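Phosphoribosylaminoimidazole-succinocarboxamide synthase (Pyrococcus horikoshii, PDB 4O7V) catalyses the ATP-dependent joining of L-aspartate to 5-amino-1-(5-phospho-D-ribosyl)imidazole-4-carboxylate, forming SAICAR in de novo purine biosynthesis. Local coordinates at residues Asp29-Phe34 with Asp211-Asp216; Glu89-Asn94 with Asp173-Phe178. All blocks are in the same frame, centred on the assembly; numbering follows the deposited sequence.

Interaction 1: residues Asp29-Phe34 with Asp211-Asp216; sequences DDATAF and DVFRFD. With UDP (uridine-5'-diphosphate), chain B; U5P (uridine-5'-monophosphate), chain D; PO4 (phosphate ion), chain F.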
loop_
_atom_site.group_PDB
_atom_site.type_symbol
_atom_site.label_atom_id
_atom_site.label_comp_id
_atom_site.label_asym_id
_atom_site.label_seq_id
_atom_site.Cartn_x
_atom_site.Cartn_y
_atom_site.Cartn_z
ATOM N N ASP A 29 8.016 17.100 -26.029
ATOM C CA ASP A 29 8.829 16.020 -26.563
ATOM C C ASP A 29 9.766 15.384 -25.534
ATOM O O ASP A 29 10.389 14.367 -25.819
ATOM C CB ASP A 29 9.579 16.492 -27.813
ATOM C CG ASP A 29 8.665 16.584 -29.028
ATOM O OD1 ASP A 29 9.161 16.875 -30.143
ATOM O OD2 ASP A 29 7.442 16.360 -28.862
ATOM N N ASP A 30 9.848 15.978 -24.344
ATOM C CA ASP A 30 10.691 15.459 -23.259
ATOM C C ASP A 30 10.193 14.132 -22.700
ATOM O O ASP A 30 8.977 13.910 -22.579
ATOM C CB ASP A 30 10.776 16.457 -22.104
ATOM C CG ASP A 30 11.231 17.832 -22.549
ATOM O OD1 ASP A 30 10.533 18.816 -22.215
ATOM O OD2 ASP A 30 12.276 17.926 -23.232
ATOM N N ALA A 31 11.144 13.263 -22.358
ATOM C CA ALA A 31 10.860 12.051 -21.602
ATOM C C ALA A 31 11.814 11.950 -20.419
ATOM O O ALA A 31 12.972 12.358 -20.514
ATOM C CB ALA A 31 10.967 10.821 -22.492
ATOM N N THR A 32 11.308 11.432 -19.302
ATOM C CA THR A 32 12.101 11.195 -18.089
ATOM C C THR A 32 11.687 9.864 -17.484
ATOM O O THR A 32 10.538 9.444 -17.623
ATOM C CB THR A 32 11.881 12.269 -16.999
ATOM O OG1 THR A 32 10.500 12.279 -16.601
ATOM C CG2 THR A 32 12.281 13.647 -17.489
ATOM N N ALA A 33 12.622 9.208 -16.808
ATOM C CA ALA A 33 12.334 7.949 -16.141
ATOM C C ALA A 33 13.168 7.844 -14.886
ATOM O O ALA A 33 14.052 8.669 -14.641
ATOM C CB ALA A 33 12.591 6.765 -17.069
ATOM N N PHE A 34 12.865 6.818 -14.101
ATOM C CA PHE A 34 13.566 6.506 -12.863
ATOM C C PHE A 34 13.643 7.717 -11.955
ATOM O O PHE A 34 14.736 8.145 -11.557
ATOM C CB PHE A 34 14.948 5.896 -13.140
ATOM C CG PHE A 34 14.908 4.704 -14.057
ATOM C CD1 PHE A 34 14.135 3.585 -13.740
ATOM C CD2 PHE A 34 15.637 4.698 -15.242
ATOM C CE1 PHE A 34 14.091 2.487 -14.586
ATOM C CE2 PHE A 34 15.600 3.601 -16.092
ATOM C CZ PHE A 34 14.828 2.494 -15.765
ATOM N N ASP A 211 8.450 1.856 -21.659
ATOM C CA ASP A 211 9.436 0.844 -21.238
ATOM C C ASP A 211 10.597 0.727 -22.245
ATOM O O ASP A 211 11.726 0.421 -21.869
ATOM C CB ASP A 211 8.774 -0.508 -21.010
ATOM C CG ASP A 211 8.231 -0.663 -19.594
ATOM O OD1 ASP A 211 8.508 0.187 -18.718
ATOM O OD2 ASP A 211 7.535 -1.662 -19.351
ATOM N N VAL A 212 10.298 0.996 -23.514
ATOM C CA VAL A 212 11.291 1.052 -24.579
ATOM C C VAL A 212 12.375 2.096 -24.267
ATOM O O VAL A 212 13.561 1.820 -24.425
ATOM C CB VAL A 212 10.601 1.336 -25.928
ATOM C CG1 VAL A 212 11.595 1.802 -26.983
ATOM C CG2 VAL A 212 9.827 0.100 -26.388
ATOM N N PHE A 213 11.959 3.279 -23.807
ATOM C CA PHE A 213 12.891 4.289 -23.297
ATOM C C PHE A 213 13.493 3.888 -21.952
ATOM O O PHE A 213 14.704 4.023 -21.752
ATOM C CB PHE A 213 12.207 5.658 -23.203
ATOM C CG PHE A 213 12.994 6.696 -22.434
ATOM C CD1 PHE A 213 14.249 7.124 -22.877
ATOM C CD2 PHE A 213 12.474 7.259 -21.278
ATOM C CE1 PHE A 213 14.967 8.088 -22.170
ATOM C CE2 PHE A 213 13.183 8.226 -20.571
ATOM C CZ PHE A 213 14.428 8.642 -21.016
ATOM N N ARG A 214 12.662 3.397 -21.031
ATOM C CA ARG A 214 13.140 3.014 -19.688
ATOM C C ARG A 214 14.292 1.993 -19.734
ATOM O O ARG A 214 15.288 2.145 -19.016
ATOM C CB ARG A 214 12.001 2.456 -18.819
ATOM C CG ARG A 214 11.066 3.491 -18.214
ATOM C CD ARG A 214 10.028 2.795 -17.343
ATOM N NE ARG A 214 8.928 3.681 -16.963
ATOM C CZ ARG A 214 7.679 3.604 -17.427
ATOM N NH1 ARG A 214 6.781 4.470 -17.000
ATOM N NH2 ARG A 214 7.316 2.672 -18.310
ATOM N N PHE A 215 14.149 0.966 -20.575
ATOM C CA PHE A 215 15.117 -0.137 -20.611
ATOM C C PHE A 215 15.835 -0.347 -21.950
ATOM O O PHE A 215 16.283 -1.459 -22.243
ATOM C CB PHE A 215 14.454 -1.437 -20.131
ATOM C CG PHE A 215 13.804 -1.307 -18.785
ATOM C CD1 PHE A 215 14.575 -1.094 -17.644
ATOM C CD2 PHE A 215 12.419 -1.362 -18.658
ATOM C CE1 PHE A 215 13.977 -0.952 -16.403
ATOM C CE2 PHE A 215 11.816 -1.227 -17.418
ATOM C CZ PHE A 215 12.598 -1.024 -16.288
ATOM N N ASP A 216 15.947 0.719 -22.747
ATOM C CA ASP A 216 16.679 0.688 -24.022
ATOM C C ASP A 216 16.309 -0.516 -24.886
ATOM O O ASP A 216 17.170 -1.287 -25.327
ATOM C CB ASP A 216 18.195 0.740 -23.779
ATOM C CG ASP A 216 18.625 1.997 -23.050
ATOM O OD1 ASP A 216 17.951 3.047 -23.166
ATOM O OD2 ASP A 216 19.641 1.932 -22.345
HETATM N N1 UDP B . 3.186 5.159 -14.341
HETATM C C2 UDP B . 3.058 6.515 -14.717
HETATM N N3 UDP B . 3.625 7.472 -13.976
HETATM C C4 UDP B . 4.317 7.155 -12.874
HETATM C C5 UDP B . 4.460 5.828 -12.476
HETATM C C6 UDP B . 3.873 4.823 -13.240
HETATM O O2 UDP B . 2.415 6.825 -15.742
HETATM O O4 UDP B . 4.839 8.064 -12.198
HETATM C "C1'" UDP B . 2.562 4.123 -15.159
HETATM C "C2'" UDP B . 3.624 3.249 -15.803
HETATM O "O2'" UDP B . 3.892 3.672 -17.142
HETATM C "C3'" UDP B . 2.981 1.887 -15.814
HETATM C "C4'" UDP B . 1.999 1.894 -14.651
HETATM O "O4'" UDP B . 1.764 3.266 -14.334
HETATM O "O3'" UDP B . 2.233 1.761 -17.023
HETATM C "C5'" UDP B . 2.546 1.165 -13.429
HETATM O "O5'" UDP B . 3.918 1.502 -13.245
HETATM P PA UDP B . 4.815 0.779 -12.127
HETATM O O1A UDP B . 4.097 0.834 -10.800
HETATM O O2A UDP B . 5.244 -0.568 -12.644
HETATM O O3A UDP B . 6.099 1.751 -12.054
HETATM P PB UDP B . 7.269 1.816 -13.165
HETATM O O1B UDP B . 8.205 2.832 -12.561
HETATM O O2B UDP B . 7.810 0.417 -13.266
HETATM O O3B UDP B . 6.609 2.288 -14.440
HETATM N N1 U5P D . 2.981 5.159 -14.243
HETATM C C2 U5P D . 2.926 6.492 -14.713
HETATM N N3 U5P D . 3.367 7.493 -13.947
HETATM C C4 U5P D . 3.855 7.245 -12.728
HETATM C C5 U5P D . 3.921 5.944 -12.232
HETATM C C6 U5P D . 3.464 4.893 -13.023
HETATM O O2 U5P D . 2.468 6.742 -15.845
HETATM O O4 U5P D . 4.257 8.199 -12.034
HETATM C "C1'" U5P D . 2.486 4.075 -15.092
HETATM C "C2'" U5P D . 3.609 3.268 -15.717
HETATM O "O2'" U5P D . 3.901 3.725 -17.039
HETATM C "C3'" U5P D . 3.015 1.885 -15.783
HETATM C "C4'" U5P D . 2.015 1.817 -14.639
HETATM O "O3'" U5P D . 2.281 1.774 -17.003
HETATM O "O4'" U5P D . 1.725 3.169 -14.286
HETATM C "C5'" U5P D . 2.564 1.066 -13.431
HETATM O "O5'" U5P D . 3.813 1.630 -13.043
HETATM P P U5P D . 4.810 0.856 -12.052
HETATM O O1P U5P D . 4.882 -0.537 -12.616
HETATM O O2P U5P D . 6.088 1.650 -12.167
HETATM O O3P U5P D . 4.152 0.912 -10.693
HETATM P P PO4 F . 8.844 6.637 -14.567
HETATM O O1 PO4 F . 9.181 8.115 -14.471
HETATM O O2 PO4 F . 10.020 5.796 -14.113
HETATM O O3 PO4 F . 7.607 6.324 -13.746
HETATM O O4 PO4 F . 8.551 6.299 -16.003
#
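Ala31 CB sits over one face of the Phe213 ring, 4.2 Å from its centroid and 24° off the ring normal, which defines a CH-pi contact; Phe213 CG, anti to the backbone N (chi1 168°), brings the ring there. Thr32 C meets the same ring at its edge. Phe34 turns its own edge to the helix end: its CE2 is 3.3 Å from Arg214 O, and its CZ reaches Phe215 CE1 at 3.6 Å in an oblique aromatic pair, planes 59° apart. The Arg214 guanidinium has a phosphate ion, probably from the crystallisation liquor, at its edge; where the nucleotide is modelled as UDP, its O3B lies over one face. Phosphate O4 accepts from Arg214 NE (2.8 Å) and Arg214 NH1 (2.7 Å). Arg214 NH1 also reaches the nucleotide O2', while Arg214 NH2 bonds Asp211 OD1 at 2.8 Å. Phe34 N donates to phosphate O2 at 3.0 Å, so it and Arg214 line a pocket for anion and ribose. Lower down the arginine, CG packs on Ala33 CB at 3.8 Å. Strand 30-33, hairpin partner of strand 38-41, is thereby joined to short helix 211-214, with Phe213 also against Ala40 of strand 38-41 and Leu220 of helix 220-232.

Interaction 2: residues Glu89-Asn94 with Asp173-Phe178; sequences EVVVRN and DFKLEF. With U5P (uridine-5'-monophosphate), chain D; UDP (uridine-5'-diphosphate), chain B.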
loop_
_atom_site.group_PDB
_atom_site.type_symbol
_atom_site.label_atom_id
_atom_site.label_comp_id
_atom_site.label_asym_id
_atom_site.label_seq_id
_atom_site.Cartn_x
_atom_site.Cartn_y
_atom_site.Cartn_z
ATOM N N GLU A 89 -2.187 9.011 -7.906
ATOM C CA GLU A 89 -1.977 8.296 -9.148
ATOM C C GLU A 89 -2.645 6.937 -8.933
ATOM O O GLU A 89 -2.379 6.252 -7.938
ATOM C CB GLU A 89 -0.481 8.207 -9.482
ATOM C CG GLU A 89 0.044 9.519 -10.076
ATOM C CD GLU A 89 1.563 9.686 -10.038
ATOM O OE1 GLU A 89 2.040 10.815 -10.309
ATOM O OE2 GLU A 89 2.298 8.715 -9.734
ATOM N N VAL A 90 -3.562 6.592 -9.836
ATOM C CA VAL A 90 -4.385 5.391 -9.718
ATOM C C VAL A 90 -3.944 4.394 -10.776
ATOM O O VAL A 90 -4.180 4.602 -11.971
ATOM C CB VAL A 90 -5.887 5.726 -9.883
ATOM C CG1 VAL A 90 -6.757 4.478 -9.712
ATOM C CG2 VAL A 90 -6.303 6.793 -8.878
ATOM N N VAL A 91 -3.288 3.322 -10.340
ATOM C CA VAL A 91 -2.722 2.336 -11.247
ATOM C C VAL A 91 -3.598 1.069 -11.315
ATOM O O VAL A 91 -3.948 0.482 -10.294
ATOM C CB VAL A 91 -1.263 1.974 -10.850
ATOM C CG1 VAL A 91 -0.747 0.821 -11.693
ATOM C CG2 VAL A 91 -0.348 3.194 -10.975
ATOM N N VAL A 92 -3.952 0.663 -12.527
ATOM C CA VAL A 92 -4.705 -0.565 -12.749
ATOM C C VAL A 92 -3.767 -1.552 -13.459
ATOM O O VAL A 92 -3.073 -1.174 -14.392
ATOM C CB VAL A 92 -5.964 -0.309 -13.608
ATOM C CG1 VAL A 92 -6.848 -1.545 -13.652
ATOM C CG2 VAL A 92 -6.756 0.882 -13.083
ATOM N N ARG A 93 -3.724 -2.797 -12.997
ATOM C CA ARG A 93 -2.781 -3.789 -13.524
ATOM C C ARG A 93 -3.509 -5.080 -13.917
ATOM O O ARG A 93 -4.292 -5.620 -13.128
ATOM C CB ARG A 93 -1.672 -4.057 -12.492
ATOM C CG ARG A 93 -1.349 -2.844 -11.608
ATOM C CD ARG A 93 -0.113 -3.017 -10.731
ATOM N NE ARG A 93 1.084 -2.965 -11.553
ATOM C CZ ARG A 93 2.112 -2.134 -11.412
ATOM N NH1 ARG A 93 2.172 -1.234 -10.432
ATOM N NH2 ARG A 93 3.100 -2.226 -12.288
ATOM N N ASN A 94 -3.260 -5.550 -15.144
ATOM C CA ASN A 94 -3.832 -6.806 -15.663
ATOM C C ASN A 94 -2.806 -7.916 -15.755
ATOM O O ASN A 94 -3.135 -9.103 -15.583
ATOM C CB ASN A 94 -4.430 -6.582 -17.049
ATOM C CG ASN A 94 -5.538 -5.557 -17.031
ATOM O OD1 ASN A 94 -6.462 -5.653 -16.218
ATOM N ND2 ASN A 94 -5.444 -4.552 -17.901
ATOM N N ASP A 173 -0.800 -2.609 -17.927
ATOM C CA ASP A 173 -1.171 -1.768 -16.790
ATOM C C ASP A 173 -1.232 -0.325 -17.270
ATOM O O ASP A 173 -0.886 -0.050 -18.416
ATOM C CB ASP A 173 -0.189 -1.912 -15.609
ATOM C CG ASP A 173 1.257 -1.580 -15.986
ATOM O OD1 ASP A 173 1.486 -0.674 -16.802
ATOM O OD2 ASP A 173 2.171 -2.242 -15.458
ATOM N N PHE A 174 -1.681 0.585 -16.411
ATOM C CA PHE A 174 -1.757 1.995 -16.785
ATOM C C PHE A 174 -2.047 2.848 -15.566
ATOM O O PHE A 174 -2.524 2.346 -14.560
ATOM C CB PHE A 174 -2.808 2.234 -17.891
ATOM C CG PHE A 174 -4.217 1.887 -17.495
ATOM C CD1 PHE A 174 -5.095 2.882 -17.060
ATOM C CD2 PHE A 174 -4.679 0.580 -17.575
ATOM C CE1 PHE A 174 -6.401 2.575 -16.691
ATOM C CE2 PHE A 174 -5.987 0.263 -17.215
ATOM C CZ PHE A 174 -6.850 1.264 -16.768
ATOM N N LYS A 175 -1.744 4.133 -15.665
ATOM C CA LYS A 175 -1.969 5.058 -14.573
ATOM C C LYS A 175 -3.009 6.116 -14.966
ATOM O O LYS A 175 -2.951 6.688 -16.055
ATOM C CB LYS A 175 -0.662 5.732 -14.161
ATOM C CG LYS A 175 -0.850 6.829 -13.107
ATOM C CD LYS A 175 0.005 8.059 -13.414
ATOM C CE LYS A 175 -0.682 8.984 -14.397
ATOM N NZ LYS A 175 0.105 10.202 -14.726
ATOM N N LEU A 176 -3.938 6.382 -14.053
ATOM C CA LEU A 176 -4.896 7.470 -14.207
ATOM C C LEU A 176 -4.803 8.517 -13.088
ATOM O O LEU A 176 -4.311 8.244 -11.981
ATOM C CB LEU A 176 -6.323 6.916 -14.249
ATOM C CG LEU A 176 -6.660 5.824 -15.259
ATOM C CD1 LEU A 176 -8.080 5.347 -15.000
ATOM C CD2 LEU A 176 -6.496 6.309 -16.692
ATOM N N GLU A 177 -5.303 9.712 -13.390
ATOM C CA GLU A 177 -5.472 10.769 -12.406
ATOM C C GLU A 177 -6.873 11.331 -12.501
ATOM O O GLU A 177 -7.515 11.254 -13.557
ATOM C CB GLU A 177 -4.431 11.865 -12.612
ATOM C CG GLU A 177 -2.999 11.388 -12.366
ATOM C CD GLU A 177 -1.969 12.499 -12.460
ATOM O OE1 GLU A 177 -2.291 13.672 -12.189
ATOM O OE2 GLU A 177 -0.817 12.196 -12.796
ATOM N N PHE A 178 -7.354 11.893 -11.398
ATOM C CA PHE A 178 -8.723 12.368 -11.309
ATOM C C PHE A 178 -8.788 13.696 -10.581
ATOM O O PHE A 178 -7.919 14.024 -9.769
ATOM C CB PHE A 178 -9.598 11.378 -10.523
ATOM C CG PHE A 178 -9.741 10.035 -11.161
ATOM C CD1 PHE A 178 -10.843 9.752 -11.978
ATOM C CD2 PHE A 178 -8.789 9.035 -10.937
ATOM C CE1 PHE A 178 -10.994 8.506 -12.562
ATOM C CE2 PHE A 178 -8.930 7.787 -11.529
ATOM C CZ PHE A 178 -10.032 7.522 -12.341
HETATM N N1 U5P D . 2.981 5.159 -14.243
HETATM C C2 U5P D . 2.926 6.492 -14.713
HETATM N N3 U5P D . 3.367 7.493 -13.947
HETATM C C4 U5P D . 3.855 7.245 -12.728
HETATM C C5 U5P D . 3.921 5.944 -12.232
HETATM C C6 U5P D . 3.464 4.893 -13.023
HETATM O O2 U5P D . 2.468 6.742 -15.845
HETATM O O4 U5P D . 4.257 8.199 -12.034
HETATM C "C1'" U5P D . 2.486 4.075 -15.092
HETATM C "C2'" U5P D . 3.609 3.268 -15.717
HETATM O "O2'" U5P D . 3.901 3.725 -17.039
HETATM C "C3'" U5P D . 3.015 1.885 -15.783
HETATM C "C4'" U5P D . 2.015 1.817 -14.639
HETATM O "O3'" U5P D . 2.281 1.774 -17.003
HETATM O "O4'" U5P D . 1.725 3.169 -14.286
HETATM C "C5'" U5P D . 2.564 1.066 -13.431
HETATM O "O5'" U5P D . 3.813 1.630 -13.043
HETATM P P U5P D . 4.810 0.856 -12.052
HETATM O O1P U5P D . 4.882 -0.537 -12.616
HETATM O O2P U5P D . 6.088 1.650 -12.167
HETATM O O3P U5P D . 4.152 0.912 -10.693
HETATM N N1 UDP B . 3.186 5.159 -14.341
HETATM C C2 UDP B . 3.058 6.515 -14.717
HETATM N N3 UDP B . 3.625 7.472 -13.976
HETATM C C4 UDP B . 4.317 7.155 -12.874
HETATM C C5 UDP B . 4.460 5.828 -12.476
HETATM C C6 UDP B . 3.873 4.823 -13.240
HETATM O O2 UDP B . 2.415 6.825 -15.742
HETATM O O4 UDP B . 4.839 8.064 -12.198
HETATM C "C1'" UDP B . 2.562 4.123 -15.159
HETATM C "C2'" UDP B . 3.624 3.249 -15.803
HETATM O "O2'" UDP B . 3.892 3.672 -17.142
HETATM C "C3'" UDP B . 2.981 1.887 -15.814
HETATM C "C4'" UDP B . 1.999 1.894 -14.651
HETATM O "O4'" UDP B . 1.764 3.266 -14.334
HETATM O "O3'" UDP B . 2.233 1.761 -17.023
HETATM C "C5'" UDP B . 2.546 1.165 -13.429
HETATM O "O5'" UDP B . 3.918 1.502 -13.245
HETATM P PA UDP B . 4.815 0.779 -12.127
HETATM O O1A UDP B . 4.097 0.834 -10.800
HETATM O O2A UDP B . 5.244 -0.568 -12.644
HETATM O O3A UDP B . 6.099 1.751 -12.054
HETATM P PB UDP B . 7.269 1.816 -13.165
HETATM O O1B UDP B . 8.205 2.832 -12.561
HETATM O O2B UDP B . 7.810 0.417 -13.266
HETATM O O3B UDP B . 6.609 2.288 -14.440
HETATM O O HOH W 1 1.579 -4.435 -13.825
#
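Arg93 and Asp173 run side by side from a non-hydrogen-bonded antiparallel pair, both pointing to the nucleotide, modelled as UDP and UMP overlapping at one site. Asp173 CG lies between its backbone N and carbonyl carbon (chi1 58°), which sets the carboxylate beside Arg93; the carboxylate and guanidinium planes are 89° apart. The direct bond from Arg93 NH2 to Asp173 OD2 is weak, 3.3 Å long and strongly bent. Water 1 reinforces it, accepting from Arg93 NE and donating to Asp173 OD2, each at 2.8 Å, and Arg198 gives that carboxylate a stronger salt bridge. A bend at chi3 carries the guanidinium to the phosphate next to the ribose, gripped in either model; in UDP, Arg93 NH2 donates to O2A at 2.7 Å and Arg93 NH1 to O1A. Asp173 OD1 lies 2.6 Å from the ribose O3'.

Lys175, bent at chi2 and chi3, lays its CD over a face of the uracil ring, 3.5 Å from N3 in the UMP model, and still brings NZ to Glu177 OE2. Its methylenes cross the extended Glu89 chain obliquely. Glu89 OE1 comes within 4.0 Å of Glu177 OE2, but Lys122 forms a salt bridge with Glu89, and Glu177 OE1 bonds the ADP ribose.

On the other face of the sheet, Phe174, its CG also between N and carbonyl carbon (chi1 62°), lies alongside Val92 and receives Val92 CB over its ring, 4.0 Å from the centroid. Val90 CG2 meets the edge of Phe178 instead. Paired backbone bonds at Val90-Leu176 and Val92-Phe174 fix the register.

One face is thus apolar and packed, while the other meets the phosphate with Arg93, the ribose O3' with Asp173 and the uracil face with the Lys175 methylenes; Lys122 and Lys175 probably offset the closeness of Glu89 and Glu177.

The two contacts approach the same uridine nucleotide, modelled as overlapping UDP and UMP, from different parts of the fold. Interaction 2 is fully buried, about 6 Å from the chain centre, and joins neighbouring strands of the large antiparallel sheet through main-chain bonds. Interaction 1 lies about 15 Å from that centre, is partly buried, and joins a strand of a different, two-stranded sheet to a short helix through side-chain packing. The smaller buried area, 282 against 540 Å², fits this difference. Their nearest atoms are about 7 Å apart, and the nucleotide, which touches both, spans the distance: Arg214 takes the ribose 2'-hydroxyl, whereas Arg93 takes the alpha-phosphate. Arg198 ties both through Asp211 and Asp173.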